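Local coordinates for beta-hydroxyacid dehydrogenase, 3-hydroxyisobutyrate dehydrogenase (Saccharomonospora xinjiangensis XJ-54, PDB 6GRL), which acts as an S-selective imine reductase, also associated with reductive amination, and probably uses NADPH bound to a Rossmann-type domain, at residues 34-39 with 46-51; 107-112 with 150-155. One frame throughout, in Å; residues are numbered along the deposited sequence. Where two conformers were deposited one is given.

Interaction 1: residues 34-39 with 46-51; sequences AIARAF and TTVWNR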
# COMPACT_ATOMS: atom_id res chain seq x y z
N ALA A 34 9.67 -2.33 -15.65
CA ALA A 34 10.54 -1.43 -14.90
C ALA A 34 11.33 -2.18 -13.85
O ALA A 34 12.50 -1.85 -13.59
CB ALA A 34 9.71 -0.31 -14.26
N ILE A 35 10.72 -3.19 -13.23
CA ILE A 35 11.43 -4.01 -12.25
C ILE A 35 12.52 -4.83 -12.94
O ILE A 35 13.66 -4.90 -12.47
CB ILE A 35 10.44 -4.89 -11.48
CG1 ILE A 35 9.60 -4.03 -10.54
CG2 ILE A 35 11.18 -5.98 -10.71
CD1 ILE A 35 8.34 -4.70 -10.06
N ALA A 36 12.18 -5.46 -14.07
CA ALA A 36 13.17 -6.23 -14.81
C ALA A 36 14.32 -5.35 -15.28
O ALA A 36 15.48 -5.74 -15.21
CB ALA A 36 12.51 -6.93 -15.99
N ARG A 37 14.00 -4.13 -15.75
CA ARG A 37 15.04 -3.20 -16.16
C ARG A 37 15.98 -2.88 -15.01
O ARG A 37 17.20 -2.84 -15.19
CB ARG A 37 14.41 -1.91 -16.70
CG ARG A 37 13.95 -1.99 -18.15
CD ARG A 37 13.78 -0.59 -18.73
NE ARG A 37 12.86 0.22 -17.93
CZ ARG A 37 11.54 0.24 -18.11
NH1 ARG A 37 10.98 -0.51 -19.05
NH2 ARG A 37 10.77 1.00 -17.34
N ALA A 38 15.43 -2.64 -13.82
CA ALA A 38 16.26 -2.30 -12.67
C ALA A 38 17.23 -3.42 -12.34
O ALA A 38 18.40 -3.17 -12.02
CB ALA A 38 15.38 -1.97 -11.46
N PHE A 39 16.77 -4.67 -12.42
CA PHE A 39 17.66 -5.80 -12.15
C PHE A 39 18.71 -5.95 -13.24
O PHE A 39 19.88 -6.23 -12.94
CB PHE A 39 16.84 -7.08 -12.00
CG PHE A 39 16.08 -7.17 -10.71
CD1 PHE A 39 16.65 -6.73 -9.52
CD2 PHE A 39 14.80 -7.70 -10.68
CE1 PHE A 39 15.95 -6.82 -8.33
CE2 PHE A 39 14.09 -7.78 -9.48
CZ PHE A 39 14.67 -7.34 -8.31
N THR A 46 19.26 -11.68 -15.67
CA THR A 46 17.81 -11.56 -15.55
C THR A 46 17.11 -12.34 -16.66
O THR A 46 17.40 -12.14 -17.84
CB THR A 46 17.40 -10.09 -15.59
OG1 THR A 46 18.15 -9.36 -14.60
CG2 THR A 46 15.91 -9.93 -15.31
N THR A 47 16.19 -13.21 -16.26
CA THR A 47 15.36 -13.97 -17.19
C THR A 47 13.92 -13.49 -17.06
O THR A 47 13.39 -13.41 -15.94
CB THR A 47 15.45 -15.47 -16.90
OG1 THR A 47 16.82 -15.88 -16.99
CG2 THR A 47 14.61 -16.25 -17.90
N VAL A 48 13.30 -13.16 -18.18
CA VAL A 48 11.97 -12.56 -18.18
C VAL A 48 11.00 -13.45 -18.94
O VAL A 48 11.38 -14.21 -19.84
CB VAL A 48 11.98 -11.13 -18.77
CG1 VAL A 48 12.88 -10.22 -17.95
CG2 VAL A 48 12.42 -11.16 -20.23
N TRP A 49 9.73 -13.35 -18.56
CA TRP A 49 8.63 -14.02 -19.24
C TRP A 49 7.41 -13.13 -19.19
O TRP A 49 7.18 -12.40 -18.22
CB TRP A 49 8.31 -15.39 -18.60
CG TRP A 49 7.10 -16.04 -19.21
CD1 TRP A 49 7.08 -16.91 -20.26
CD2 TRP A 49 5.73 -15.86 -18.81
NE1 TRP A 49 5.79 -17.29 -20.54
CE2 TRP A 49 4.94 -16.66 -19.66
CE3 TRP A 49 5.10 -15.10 -17.82
CZ2 TRP A 49 3.55 -16.72 -19.55
CZ3 TRP A 49 3.72 -15.17 -17.71
CH2 TRP A 49 2.97 -15.97 -18.57
N ASN A 50 6.62 -13.18 -20.26
CA ASN A 50 5.36 -12.45 -20.34
C ASN A 50 4.38 -13.27 -21.16
O ASN A 50 4.77 -13.96 -22.11
CB ASN A 50 5.54 -11.06 -20.97
CG ASN A 50 4.37 -10.13 -20.67
OD1 ASN A 50 3.96 -9.98 -19.52
ND2 ASN A 50 3.81 -9.55 -21.73
N ARG A 51 3.09 -13.18 -20.79
CA ARG A 51 2.05 -13.87 -21.55
C ARG A 51 2.10 -13.50 -23.02
O ARG A 51 1.99 -14.37 -23.90
CB ARG A 51 0.68 -13.55 -20.96
CG ARG A 51 -0.49 -14.13 -21.74
CD ARG A 51 -0.58 -15.64 -21.57
NE ARG A 51 -0.80 -16.01 -20.18
CZ ARG A 51 -0.38 -17.15 -19.63
NH1 ARG A 51 0.29 -18.03 -20.36
NH2 ARG A 51 -0.63 -17.40 -18.35

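Interaction 2: residues 107-112 with 150-155; sequences VNLTSG and LSFSGS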
# COMPACT_ATOMS: atom_id res chain seq x y z
N VAL A 107 9.08 -13.84 -4.68
CA VAL A 107 8.75 -12.49 -4.23
C VAL A 107 7.60 -12.00 -5.09
O VAL A 107 7.78 -11.69 -6.28
CB VAL A 107 9.96 -11.54 -4.32
CG1 VAL A 107 9.57 -10.15 -3.85
CG2 VAL A 107 11.11 -12.08 -3.49
N ASN A 108 6.41 -11.91 -4.50
CA ASN A 108 5.21 -11.51 -5.21
C ASN A 108 4.97 -10.02 -4.98
O ASN A 108 4.72 -9.59 -3.85
CB ASN A 108 4.00 -12.33 -4.75
CG ASN A 108 2.75 -12.02 -5.55
OD1 ASN A 108 2.80 -11.38 -6.60
ND2 ASN A 108 1.61 -12.48 -5.05
N LEU A 109 5.07 -9.23 -6.05
CA LEU A 109 4.83 -7.80 -6.00
C LEU A 109 3.50 -7.42 -6.65
O LEU A 109 3.26 -6.24 -6.92
CB LEU A 109 5.98 -7.04 -6.67
CG LEU A 109 7.38 -7.33 -6.14
CD1 LEU A 109 8.42 -6.53 -6.90
CD2 LEU A 109 7.46 -7.02 -4.65
N THR A 110 2.64 -8.40 -6.92
CA THR A 110 1.36 -8.15 -7.56
C THR A 110 0.33 -7.70 -6.53
O THR A 110 0.34 -8.15 -5.38
CB THR A 110 0.88 -9.41 -8.27
OG1 THR A 110 1.93 -9.92 -9.11
CG2 THR A 110 -0.34 -9.13 -9.13
N SER A 111 -0.56 -6.81 -6.96
CA SER A 111 -1.65 -6.37 -6.10
C SER A 111 -2.50 -7.56 -5.67
O SER A 111 -2.57 -8.59 -6.36
CB SER A 111 -2.52 -5.34 -6.82
OG SER A 111 -3.19 -5.91 -7.92
N GLY A 112 -3.15 -7.43 -4.52
CA GLY A 112 -3.98 -8.51 -4.02
C GLY A 112 -4.33 -8.28 -2.56
O GLY A 112 -3.88 -7.33 -1.92
N LEU A 150 8.59 0.22 -1.16
CA LEU A 150 8.06 -1.13 -1.18
C LEU A 150 7.87 -1.63 0.24
O LEU A 150 8.75 -1.46 1.09
CB LEU A 150 9.00 -2.08 -1.95
CG LEU A 150 9.23 -1.81 -3.44
CD1 LEU A 150 10.44 -0.91 -3.64
CD2 LEU A 150 9.39 -3.11 -4.20
N SER A 151 6.71 -2.23 0.50
CA SER A 151 6.40 -2.85 1.78
C SER A 151 6.42 -4.37 1.61
O SER A 151 5.89 -4.90 0.64
CB SER A 151 5.03 -2.41 2.29
OG SER A 151 5.00 -1.01 2.55
N PHE A 152 7.04 -5.06 2.56
CA PHE A 152 7.19 -6.51 2.48
C PHE A 152 6.70 -7.18 3.76
O PHE A 152 6.78 -6.61 4.85
CB PHE A 152 8.65 -6.91 2.23
CG PHE A 152 9.12 -6.60 0.84
CD1 PHE A 152 8.88 -7.48 -0.20
CD2 PHE A 152 9.81 -5.43 0.58
CE1 PHE A 152 9.31 -7.19 -1.48
CE2 PHE A 152 10.24 -5.14 -0.70
CZ PHE A 152 9.99 -6.02 -1.73
N SER A 153 6.18 -8.39 3.60
CA SER A 153 5.80 -9.23 4.72
C SER A 153 6.06 -10.68 4.36
O SER A 153 6.11 -11.05 3.18
CB SER A 153 4.33 -9.01 5.11
OG SER A 153 3.48 -9.05 3.98
N GLY A 154 6.22 -11.51 5.39
CA GLY A 154 6.56 -12.90 5.23
C GLY A 154 7.69 -13.27 6.16
O GLY A 154 7.96 -12.57 7.15
N SER A 155 8.37 -14.37 5.83
CA SER A 155 9.45 -14.86 6.68
C SER A 155 10.53 -13.80 6.85
O SER A 155 11.03 -13.24 5.87
CB SER A 155 10.05 -16.13 6.07
OG SER A 155 11.33 -16.39 6.61

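Interaction 1: residues 34-39 with 46-51
Ala36 and Val48 make the apolar half of this contact: methyl CB of Ala36 meets the CG1 branch of Val48 at 3.8 Å, methyl against methyl. Val48 brings that branch forward because CG1 stands anti to its carbonyl carbon (chi1 -61°). The small alanine side chain points at the strand, and both residues are buried.

The second group of contacts pairs an oxygen with a carbon, packed without bonding. Thr46 OG1 lies 3.7 Å from Phe39 CB, touching the root of the phenylalanine side chain, which sets out toward the strand before its ring turns away. Phe39 CG sits anti to the carbonyl carbon (chi1 -74°), and the ring meets His44 edge-to-face. The other branch of Thr46, methyl CG2, comes to 4.2 Å from the carbonyl O of Ala36.

No hydrogen bond joins the two segments. The hydroxyl of Thr46 is instead bonded to the backbone O of His44, in the turn between helix and strand, so its polar need is met locally while its carbon neighbours pack. Within the helix, Ala38 N bonds to Ala34 O at 3.0 Å, part of the regular ladder that presents Ala36 and Phe39 on the same side.

Helix 34-39 and strand 46-49 run nearly antiparallel, at 164° with their axes 9.0 Å apart, as expected for the helix and second strand of a beta-alpha-beta crossover. The first strand, 23-26, completes the unit: its Val25 touches Ala36 and its Val23 touches Phe39. On its two sides in the sheet, strand 46-49 is hydrogen-bonded through its backbone to strands 23-26 and 65-66.

Interaction 2: residues 107-112 with 150-155
Phe152 turns the rim of its ring to Val107 and is met obliquely by Leu109, in the Rossmann-type sheet where strands 105-108 and 149-154 lie on either side of strand 130-137. The segments are therefore not sheet neighbours; they meet through side chains, over the strand between them.

Val107 comes at the ring edge, near its plane: its CG1 methyl lies 3.8 Å from Phe152 CE1, and the two side chains are set at about a right angle. CG1 occupies the position anti to the backbone N of Val107 (chi1 180°), while CG2 is turned off beside that nitrogen. Leu109 slants in on the same ring. Its CD2 methyl is 3.7 Å from CE1 and 4.0 Å from CZ of Phe152, so one carbon of the ring takes a methyl from each residue. The leucine side chain sets out neither toward strand 149-154 nor away from it; with CD1 extended (chi2 179°), it is the other branch, CD2, that turns to the ring.

Leu150 adds a looser methyl contact, its CD2 4.4 Å from Leu109 CD2. Ile136 of the intervening strand touches both leucines, as does Leu169, and the four touching residues of the two segments are all buried. The contact is thus purely apolar.

Just past the strand end the chain of 107-112 bends away, its polar groups bonding partly within the turn and partly to neighbours: Asn108 side-chain ND2 to Tyr131 OH, Thr110 OG1 to Leu84 N. In one of two deposited conformers of Asn108, its side-chain OD1 closes an Asx turn, accepting two bonds from one residue: Thr110 OG1, at 3.0 Å, approaches almost in line with the C=O bond, whereas Thr110 N, also at 3.0 Å, comes from well above the carbonyl plane.

Both contacts are buried, without hydrogen bonds across them, and both reach the same sheet, with centres about 17 Å apart. Interaction 1 packs a helix on its following strand within one beta-alpha-beta unit, mixing small methyls with threonine and carbonyl oxygens. Interaction 2, wholly apolar, joins the end of strand 105-108 and the residue after it to strand 149-154 through larger side chains, and lies nearer the centre of the chain. Neither is a surface contact. Polar groups are satisfied differently: by a turn carbonyl at Thr46, by an Asx turn at OD1 of Asn108. The two meet where Ile35 CD1 packs on Leu109 CD1 at 3.6 Å, joining helix 30-41 to the chain just past strand 105-108.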